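Local structure of aerobactin synthase IucA (Klebsiella pneumoniae subsp. pneumoniae, 5JM8) at residues Glu159-Asn162 / Arg168-Pro171; Gln358-Val363 / Leu436-Val441; Glu519-Val524 / Val533-Tyr538. The protein probably uses ATP to couple citrate to an acylated hydroxylysine, one step in making the siderophore aerobactin, as an NRPS-independent siderophore (NIS) synthetase. One frame throughout, in Å; residues are numbered along the deposited sequence.

Contact 1: Glu159-Asn162 / Arg168-Pro171; sequences EPFN and RYLP
A buried apolar contact ties Phe161, in the loop that leads into helix 163-169, to Tyr169 and Leu170 where that helix ends, so that side chains at the two ends of the short helix meet. One end of the Phe161 ring does the touching. Its CE2 lies 3.7 Å from Tyr169 CB, and CZ of the same ring reaches that Tyr169 methylene at 3.9 Å. Phe161 therefore meets the root of the tyrosine side chain rather than its hydroxyl end, and the two side chains cross at about a right angle. The rings themselves keep further apart, with centroids separated by 5.9 Å and planes inclined at 48°, a pairing that is neither a stack nor edge-to-face.

Leu170 comes to the edge of the phenylalanine ring, near its plane, where methyl CD2 sits 4.0 Å from Phe161 CE2 and 4.1 Å from Phe161 CD2, spanning one ring bond. Chi1 of -57° sets Leu170 CG beside its own backbone N, and chi2 of 175° then turns the CD2 methyl toward the ring.

The loop-helix-loop geometry brings these residues together. Asn162 is the N-cap of helix 163-169, its OD1 accepting the backbone N-H of Glu165, while Leu170 is the first residue to leave helical backbone angles. Ahead of Phe161 the chain bends at Pro160, where the Glu159-Pro160 peptide bond is cis.

On the tyrosine, Arg168 CB rides over the centre of one ring face, 4.1 Å above the plane of the Tyr169 ring, and Phe177 adds an edge-to-face pair. Trp229, at the start of helix 228-235, meets both rings, edge-to-face in the case of Phe161.

Contact 2: Gln358-Val363 / Leu436-Val441; sequences QSQTNV and LGDLPV
Gln360 and Asp438 grip each other through two hydrogen bonds, one from each end of the glutamine amide. Gln360 OE1 accepts the backbone N-H of Asp438 at 2.9 Å, met in the carbonyl plane on a lone pair. At the other end, Gln360 NE2 donates to Asp438 OD1, also at 2.9 Å and with an N-H...O angle of 153°. This second donor approaches from above the carboxylate plane, the two flat groups standing almost perpendicular. With both its oxygen and its nitrogen engaged, the amide is fixed against a flip.

Reach comes from an extended side chain whose CG is anti to the backbone N (chi1 -166°), leaving from the centre of an inverse gamma turn; the bond closing that turn, Thr361 N to Ser359 O at 3.0 Å, is weak. On the opposing side, Gly437 and Asp438 both have positive phi, close to a type I' turn, and Leu436 N bonds to Leu439 O at 3.0 Å.

Arg385 of helix 378-390 forms a salt bridge with Asp438 OD1, which probably keeps the carboxylate charged, and Arg389 takes Gly437 O. Leu436 packs on Gln434 of the second subunit.

The arrangement is that of a beta-hairpin, strands 431-435 and 440-445, whose turn is clasped by a side chain from the neighbouring edge strand 360-363 of a mixed sheet. The hairpin's far ends run on to magnesium-site residues, Asn430 directly before it and Asp447 just after.

Contact 3: Glu519-Val524 / Val533-Tyr538; sequences EMRDQV and VLENPY
Arg521, the residue most covered here, lays its guanidinium over Leu534 and turns an edge toward Glu535. Methyl CD1 of Leu534 sits against one face of the guanidinium, 3.6 Å above its plane and offset toward the rim, with Arg521 NH1 the nearest atom at 3.7 Å. The arginine gets there by leaving the backbone with CG anti to N (chi1 175°) and then bending at chi3, 54°.

Glu535 approaches near the guanidinium plane, its OE2 lying 3.7 Å from Arg521 NH1. This is a long salt bridge with no hydrogen bond, and the carboxylate stands perpendicular to the guanidinium. The contact links the last part of helix 506-521 to the last turn of helix 528-535, the two helices of a helix-loop-helix unit in the FhuF-like part of the chain. Leu534 belongs to the buried side of this junction, where it also packs on Arg514 and Leu517, whereas Glu535 lies at the surface and also touches a crystal neighbour.

The arginine side chain additionally touches Leu530 and Asn531, one turn back along the second helix. Its backbone oxygen accepts a hydrogen bond from Lys527 NZ, reaching back from the connecting loop.

How the contacts relate
The three contacts follow one another along the chain without overlap and without touching. Contact 1 is near the bound ATP, the side chain of Leu170 being about 8 Å from the nucleotide. Contact 2 approaches the same active site from the magnesium side, through its hairpin, and it joins the IucA/IucC family region to the FhuF-like region. Contacts 1 and 2 have centres 29 Å apart but nearest atoms only about 9 Å apart. The centre of contact 3 lies about 25 Å from the centre of the chain; its nearest atoms are about 13 Å from those of contact 2 and about 30 Å from those of contact 1, which is on the opposite side of the chain's centre.

Contact 1: Glu159-Asn162 / Arg168-Pro171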
loop_
_atom_site.group_PDB
_atom_site.type_symbol
_atom_site.label_atom_id
_atom_site.label_comp_id
_atom_site.label_asym_id
_atom_site.label_seq_id
_atom_site.Cartn_x
_atom_site.Cartn_y
_atom_site.Cartn_z
ATOM N N GLU A 159 19.036 -28.528 18.663
ATOM C CA GLU A 159 19.054 -29.981 18.456
ATOM C C GLU A 159 17.683 -30.564 18.088
ATOM O O GLU A 159 16.697 -30.303 18.777
ATOM C CB GLU A 159 19.580 -30.678 19.713
ATOM N N PRO A 160 17.617 -31.382 17.017
ATOM C CA PRO A 160 18.675 -31.914 16.148
ATOM C C PRO A 160 18.855 -31.187 14.804
ATOM O O PRO A 160 19.259 -31.821 13.828
ATOM C CB PRO A 160 18.206 -33.351 15.916
ATOM C CG PRO A 160 16.718 -33.218 15.839
ATOM C CD PRO A 160 16.334 -32.056 16.745
ATOM N N PHE A 161 18.575 -29.889 14.745
ATOM C CA PHE A 161 18.730 -29.140 13.497
ATOM C C PHE A 161 20.197 -29.010 13.097
ATOM O O PHE A 161 21.052 -28.740 13.939
ATOM C CB PHE A 161 18.120 -27.735 13.611
ATOM C CG PHE A 161 16.619 -27.679 13.423
ATOM C CD1 PHE A 161 15.887 -28.797 13.053
ATOM C CD2 PHE A 161 15.944 -26.484 13.608
ATOM C CE1 PHE A 161 14.517 -28.722 12.883
ATOM C CE2 PHE A 161 14.577 -26.407 13.441
ATOM C CZ PHE A 161 13.864 -27.522 13.075
ATOM N N ASN A 162 20.482 -29.202 11.810
ATOM C CA ASN A 162 21.802 -28.892 11.270
ATOM C C ASN A 162 21.852 -27.413 10.907
ATOM O O ASN A 162 20.914 -26.672 11.197
ATOM C CB ASN A 162 22.135 -29.778 10.057
ATOM C CG ASN A 162 21.211 -29.545 8.868
ATOM O OD1 ASN A 162 20.777 -28.427 8.600
ATOM N ND2 ASN A 162 20.923 -30.614 8.135
ATOM N N ARG A 168 16.617 -22.158 7.831
ATOM C CA ARG A 168 15.298 -22.074 7.216
ATOM C C ARG A 168 14.168 -22.080 8.240
ATOM O O ARG A 168 13.166 -21.389 8.065
ATOM C CB ARG A 168 15.105 -23.230 6.227
ATOM C CG ARG A 168 13.863 -23.092 5.350
ATOM C CD ARG A 168 13.705 -24.259 4.387
ATOM N NE ARG A 168 12.473 -24.150 3.611
ATOM C CZ ARG A 168 11.971 -25.118 2.852
ATOM N NH1 ARG A 168 10.842 -24.921 2.185
ATOM N NH2 ARG A 168 12.591 -26.286 2.759
ATOM N N TYR A 169 14.336 -22.849 9.312
ATOM C CA TYR A 169 13.216 -23.178 10.192
ATOM C C TYR A 169 13.225 -22.409 11.514
ATOM O O TYR A 169 12.245 -22.441 12.262
ATOM C CB TYR A 169 13.213 -24.688 10.446
ATOM C CG TYR A 169 13.046 -25.488 9.169
ATOM C CD1 TYR A 169 12.064 -25.153 8.245
ATOM C CD2 TYR A 169 13.881 -26.556 8.874
ATOM C CE1 TYR A 169 11.906 -25.866 7.075
ATOM C CE2 TYR A 169 13.731 -27.278 7.700
ATOM C CZ TYR A 169 12.741 -26.926 6.805
ATOM O OH TYR A 169 12.577 -27.630 5.634
ATOM N N LEU A 170 14.322 -21.711 11.793
ATOM C CA LEU A 170 14.388 -20.801 12.932
ATOM C C LEU A 170 14.187 -19.367 12.447
ATOM O O LEU A 170 14.346 -19.088 11.261
ATOM C CB LEU A 170 15.726 -20.935 13.657
ATOM C CG LEU A 170 16.089 -22.326 14.179
ATOM C CD1 LEU A 170 17.481 -22.289 14.760
ATOM C CD2 LEU A 170 15.090 -22.820 15.212
ATOM N N PRO A 171 13.823 -18.454 13.361
ATOM C CA PRO A 171 13.579 -17.062 12.962
ATOM C C PRO A 171 14.842 -16.232 12.783
ATOM O O PRO A 171 14.786 -15.165 12.174
ATOM C CB PRO A 171 12.755 -16.510 14.124
ATOM C CG PRO A 171 13.187 -17.316 15.297
ATOM C CD PRO A 171 13.421 -18.699 14.757
#

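Contact 2: Gln358-Val363 / Leu436-Val441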
loop_
_atom_site.group_PDB
_atom_site.type_symbol
_atom_site.label_atom_id
_atom_site.label_comp_id
_atom_site.label_asym_id
_atom_site.label_seq_id
_atom_site.Cartn_x
_atom_site.Cartn_y
_atom_site.Cartn_z
ATOM N N GLN A 358 0.603 -4.172 9.357
ATOM C CA GLN A 358 1.639 -3.159 9.544
ATOM C C GLN A 358 1.494 -2.388 10.857
ATOM O O GLN A 358 2.144 -1.360 11.053
ATOM C CB GLN A 358 1.625 -2.178 8.370
ATOM C CG GLN A 358 1.994 -2.817 7.047
ATOM C CD GLN A 358 3.420 -3.331 7.036
ATOM O OE1 GLN A 358 4.314 -2.722 7.623
ATOM N NE2 GLN A 358 3.637 -4.466 6.376
ATOM N N SER A 359 0.647 -2.877 11.757
ATOM C CA SER A 359 0.501 -2.243 13.062
ATOM C C SER A 359 1.789 -2.409 13.850
ATOM O O SER A 359 2.558 -3.337 13.600
ATOM C CB SER A 359 -0.668 -2.842 13.847
ATOM O OG SER A 359 -0.421 -4.195 14.169
ATOM N N GLN A 360 2.018 -1.510 14.801
ATOM C CA GLN A 360 3.185 -1.602 15.667
ATOM C C GLN A 360 2.881 -2.508 16.856
ATOM O O GLN A 360 2.942 -2.094 18.010
ATOM C CB GLN A 360 3.618 -0.218 16.142
ATOM C CG GLN A 360 4.997 -0.194 16.764
ATOM C CD GLN A 360 5.369 1.173 17.304
ATOM O OE1 GLN A 360 4.518 2.058 17.434
ATOM N NE2 GLN A 360 6.649 1.354 17.624
ATOM N N THR A 361 2.544 -3.754 16.547
ATOM C CA THR A 361 2.368 -4.785 17.556
ATOM C C THR A 361 3.629 -5.637 17.577
ATOM O O THR A 361 3.916 -6.344 16.615
ATOM C CB THR A 361 1.133 -5.654 17.262
ATOM O OG1 THR A 361 -0.015 -4.810 17.110
ATOM C CG2 THR A 361 0.888 -6.657 18.389
ATOM N N ASN A 362 4.395 -5.538 18.661
ATOM C CA ASN A 362 5.663 -6.252 18.782
ATOM C C ASN A 362 5.705 -7.157 20.007
ATOM O O ASN A 362 5.187 -6.804 21.069
ATOM C CB ASN A 362 6.838 -5.271 18.862
ATOM C CG ASN A 362 6.851 -4.259 17.726
ATOM O OD1 ASN A 362 7.368 -3.153 17.882
ATOM N ND2 ASN A 362 6.294 -4.633 16.578
ATOM N N VAL A 363 6.339 -8.316 19.864
ATOM C CA VAL A 363 6.592 -9.170 21.013
ATOM C C VAL A 363 7.626 -8.475 21.900
ATOM O O VAL A 363 8.633 -7.959 21.416
ATOM C CB VAL A 363 7.078 -10.573 20.598
ATOM C CG1 VAL A 363 8.427 -10.493 19.887
ATOM C CG2 VAL A 363 7.143 -11.490 21.807
ATOM N N LEU A 436 1.065 2.444 19.314
ATOM C CA LEU A 436 0.610 3.418 18.332
ATOM C C LEU A 436 1.422 4.687 18.534
ATOM O O LEU A 436 1.212 5.419 19.500
ATOM C CB LEU A 436 -0.892 3.696 18.476
ATOM C CG LEU A 436 -1.491 4.761 17.549
ATOM C CD1 LEU A 436 -1.295 4.405 16.085
ATOM C CD2 LEU A 436 -2.974 4.966 17.847
ATOM N N GLY A 437 2.359 4.938 17.627
ATOM C CA GLY A 437 3.298 6.030 17.788
ATOM C C GLY A 437 4.279 5.754 18.913
ATOM O O GLY A 437 4.617 6.653 19.682
ATOM N N ASP A 438 4.717 4.499 19.006
ATOM C CA ASP A 438 5.742 4.071 19.959
ATOM C C ASP A 438 5.287 4.122 21.421
ATOM O O ASP A 438 6.119 4.108 22.329
ATOM C CB ASP A 438 7.007 4.917 19.780
ATOM C CG ASP A 438 7.540 4.868 18.361
ATOM O OD1 ASP A 438 8.101 3.821 17.973
ATOM O OD2 ASP A 438 7.400 5.874 17.633
ATOM N N LEU A 439 3.973 4.158 21.641
ATOM C CA LEU A 439 3.405 4.129 22.989
ATOM C C LEU A 439 2.472 2.930 23.131
ATOM O O LEU A 439 1.644 2.695 22.257
ATOM C CB LEU A 439 2.640 5.423 23.286
ATOM C CG LEU A 439 2.044 5.543 24.692
ATOM C CD1 LEU A 439 3.132 5.839 25.713
ATOM C CD2 LEU A 439 0.959 6.608 24.734
ATOM N N PRO A 440 2.596 2.165 24.232
ATOM C CA PRO A 440 1.655 1.052 24.409
ATOM C C PRO A 440 0.208 1.529 24.531
ATOM O O PRO A 440 -0.094 2.351 25.398
ATOM C CB PRO A 440 2.121 0.393 25.714
ATOM C CG PRO A 440 3.526 0.839 25.899
ATOM C CD PRO A 440 3.597 2.211 25.312
ATOM N N VAL A 441 -0.667 1.020 23.668
ATOM C CA VAL A 441 -2.082 1.379 23.701
ATOM C C VAL A 441 -2.965 0.143 23.848
ATOM O O VAL A 441 -4.192 0.243 23.832
ATOM C CB VAL A 441 -2.500 2.150 22.427
ATOM C CG1 VAL A 441 -1.754 3.468 22.341
ATOM C CG2 VAL A 441 -2.244 1.315 21.184
#

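Contact 3: Glu519-Val524 / Val533-Tyr538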
loop_
_atom_site.group_PDB
_atom_site.type_symbol
_atom_site.label_atom_id
_atom_site.label_comp_id
_atom_site.label_asym_id
_atom_site.label_seq_id
_atom_site.Cartn_x
_atom_site.Cartn_y
_atom_site.Cartn_z
ATOM N N GLU A 519 -1.911 0.845 43.392
ATOM C CA GLU A 519 -3.209 1.404 43.036
ATOM C C GLU A 519 -4.155 0.282 42.636
ATOM O O GLU A 519 -5.315 0.249 43.047
ATOM C CB GLU A 519 -3.084 2.408 41.887
ATOM C CG GLU A 519 -2.362 3.699 42.242
ATOM C CD GLU A 519 -2.243 4.642 41.058
ATOM O OE1 GLU A 519 -2.783 4.319 39.977
ATOM O OE2 GLU A 519 -1.607 5.707 41.206
ATOM N N MET A 520 -3.636 -0.640 41.832
ATOM C CA MET A 520 -4.434 -1.725 41.272
ATOM C C MET A 520 -4.943 -2.680 42.344
ATOM O O MET A 520 -6.091 -3.124 42.294
ATOM C CB MET A 520 -3.612 -2.506 40.244
ATOM C CG MET A 520 -3.358 -1.763 38.940
ATOM S SD MET A 520 -2.110 -2.554 37.894
ATOM C CE MET A 520 -2.601 -4.272 38.032
ATOM N N ARG A 521 -4.079 -3.003 43.301
ATOM C CA ARG A 521 -4.422 -3.923 44.382
ATOM C C ARG A 521 -5.663 -3.467 45.141
ATOM O O ARG A 521 -6.449 -4.287 45.613
ATOM C CB ARG A 521 -3.243 -4.062 45.349
ATOM C CG ARG A 521 -3.528 -4.918 46.582
ATOM C CD ARG A 521 -2.400 -4.829 47.590
ATOM N NE ARG A 521 -2.101 -3.444 47.938
ATOM C CZ ARG A 521 -1.080 -3.063 48.698
ATOM N NH1 ARG A 521 -0.245 -3.966 49.197
ATOM N NH2 ARG A 521 -0.896 -1.775 48.954
ATOM N N ASP A 522 -5.828 -2.153 45.261
ATOM C CA ASP A 522 -6.978 -1.583 45.957
ATOM C C ASP A 522 -8.289 -1.796 45.191
ATOM O O ASP A 522 -9.372 -1.687 45.767
ATOM C CB ASP A 522 -6.761 -0.085 46.196
ATOM C CG ASP A 522 -5.614 0.201 47.158
ATOM O OD1 ASP A 522 -5.177 -0.728 47.874
ATOM O OD2 ASP A 522 -5.154 1.363 47.206
ATOM N N GLN A 523 -8.185 -2.057 43.891
ATOM C CA GLN A 523 -9.362 -2.219 43.035
ATOM C C GLN A 523 -9.765 -3.648 42.687
ATOM O O GLN A 523 -10.790 -3.862 42.046
ATOM C CB GLN A 523 -9.167 -1.430 41.737
ATOM C CG GLN A 523 -9.191 0.077 41.912
ATOM C CD GLN A 523 -10.563 0.593 42.291
ATOM O OE1 GLN A 523 -11.454 0.695 41.450
ATOM N NE2 GLN A 523 -10.740 0.920 43.567
ATOM N N VAL A 524 -8.966 -4.620 43.098
ATOM C CA VAL A 524 -9.270 -6.019 42.797
ATOM C C VAL A 524 -9.934 -6.725 43.976
ATOM O O VAL A 524 -9.874 -6.257 45.114
ATOM C CB VAL A 524 -8.003 -6.805 42.397
ATOM C CG1 VAL A 524 -7.404 -6.225 41.128
ATOM C CG2 VAL A 524 -6.979 -6.807 43.524
ATOM N N VAL A 533 3.513 -9.876 45.586
ATOM C CA VAL A 533 4.418 -9.080 44.767
ATOM C C VAL A 533 5.008 -7.905 45.540
ATOM O O VAL A 533 6.215 -7.685 45.525
ATOM C CB VAL A 533 3.692 -8.533 43.513
ATOM C CG1 VAL A 533 4.538 -7.470 42.808
ATOM C CG2 VAL A 533 3.344 -9.668 42.562
ATOM N N LEU A 534 4.145 -7.150 46.210
ATOM C CA LEU A 534 4.543 -5.889 46.825
ATOM C C LEU A 534 5.198 -6.030 48.196
ATOM O O LEU A 534 5.916 -5.129 48.635
ATOM C CB LEU A 534 3.321 -4.982 46.960
ATOM C CG LEU A 534 2.754 -4.424 45.658
ATOM C CD1 LEU A 534 1.350 -3.912 45.881
ATOM C CD2 LEU A 534 3.647 -3.319 45.130
ATOM N N GLU A 535 4.954 -7.152 48.870
ATOM C CA GLU A 535 5.225 -7.241 50.303
ATOM C C GLU A 535 6.038 -8.465 50.732
ATOM O O GLU A 535 6.745 -8.407 51.736
ATOM C CB GLU A 535 3.896 -7.217 51.063
ATOM C CG GLU A 535 2.952 -6.121 50.579
ATOM C CD GLU A 535 2.302 -5.351 51.705
ATOM O OE1 GLU A 535 1.634 -5.983 52.549
ATOM O OE2 GLU A 535 2.469 -4.114 51.749
ATOM N N ASN A 536 5.940 -9.569 49.999
ATOM C CA ASN A 536 6.713 -10.756 50.346
ATOM C C ASN A 536 8.192 -10.511 50.053
ATOM O O ASN A 536 8.546 -10.218 48.909
ATOM C CB ASN A 536 6.210 -11.977 49.582
ATOM C CG ASN A 536 6.521 -13.279 50.301
ATOM O OD1 ASN A 536 5.940 -13.573 51.347
ATOM N ND2 ASN A 536 7.426 -14.072 49.735
ATOM N N PRO A 537 9.059 -10.613 51.084
ATOM C CA PRO A 537 10.479 -10.276 50.902
ATOM C C PRO A 537 11.173 -11.074 49.803
ATOM O O PRO A 537 12.024 -10.525 49.102
ATOM C CB PRO A 537 11.097 -10.607 52.267
ATOM C CG PRO A 537 9.979 -10.518 53.225
ATOM C CD PRO A 537 8.770 -10.990 52.481
ATOM N N TYR A 538 10.811 -12.347 49.662
ATOM C CA TYR A 538 11.441 -13.229 48.688
ATOM C C TYR A 538 10.415 -13.819 47.728
ATOM O O TYR A 538 9.275 -14.084 48.108
ATOM C CB TYR A 538 12.191 -14.360 49.399
ATOM C CG TYR A 538 13.405 -13.922 50.197
ATOM C CD1 TYR A 538 14.315 -13.008 49.678
ATOM C CD2 TYR A 538 13.644 -14.431 51.469
ATOM C CE1 TYR A 538 15.427 -12.612 50.404
ATOM C CE2 TYR A 538 14.751 -14.041 52.201
ATOM C CZ TYR A 538 15.639 -13.131 51.664
ATOM O OH TYR A 538 16.742 -12.740 52.388
#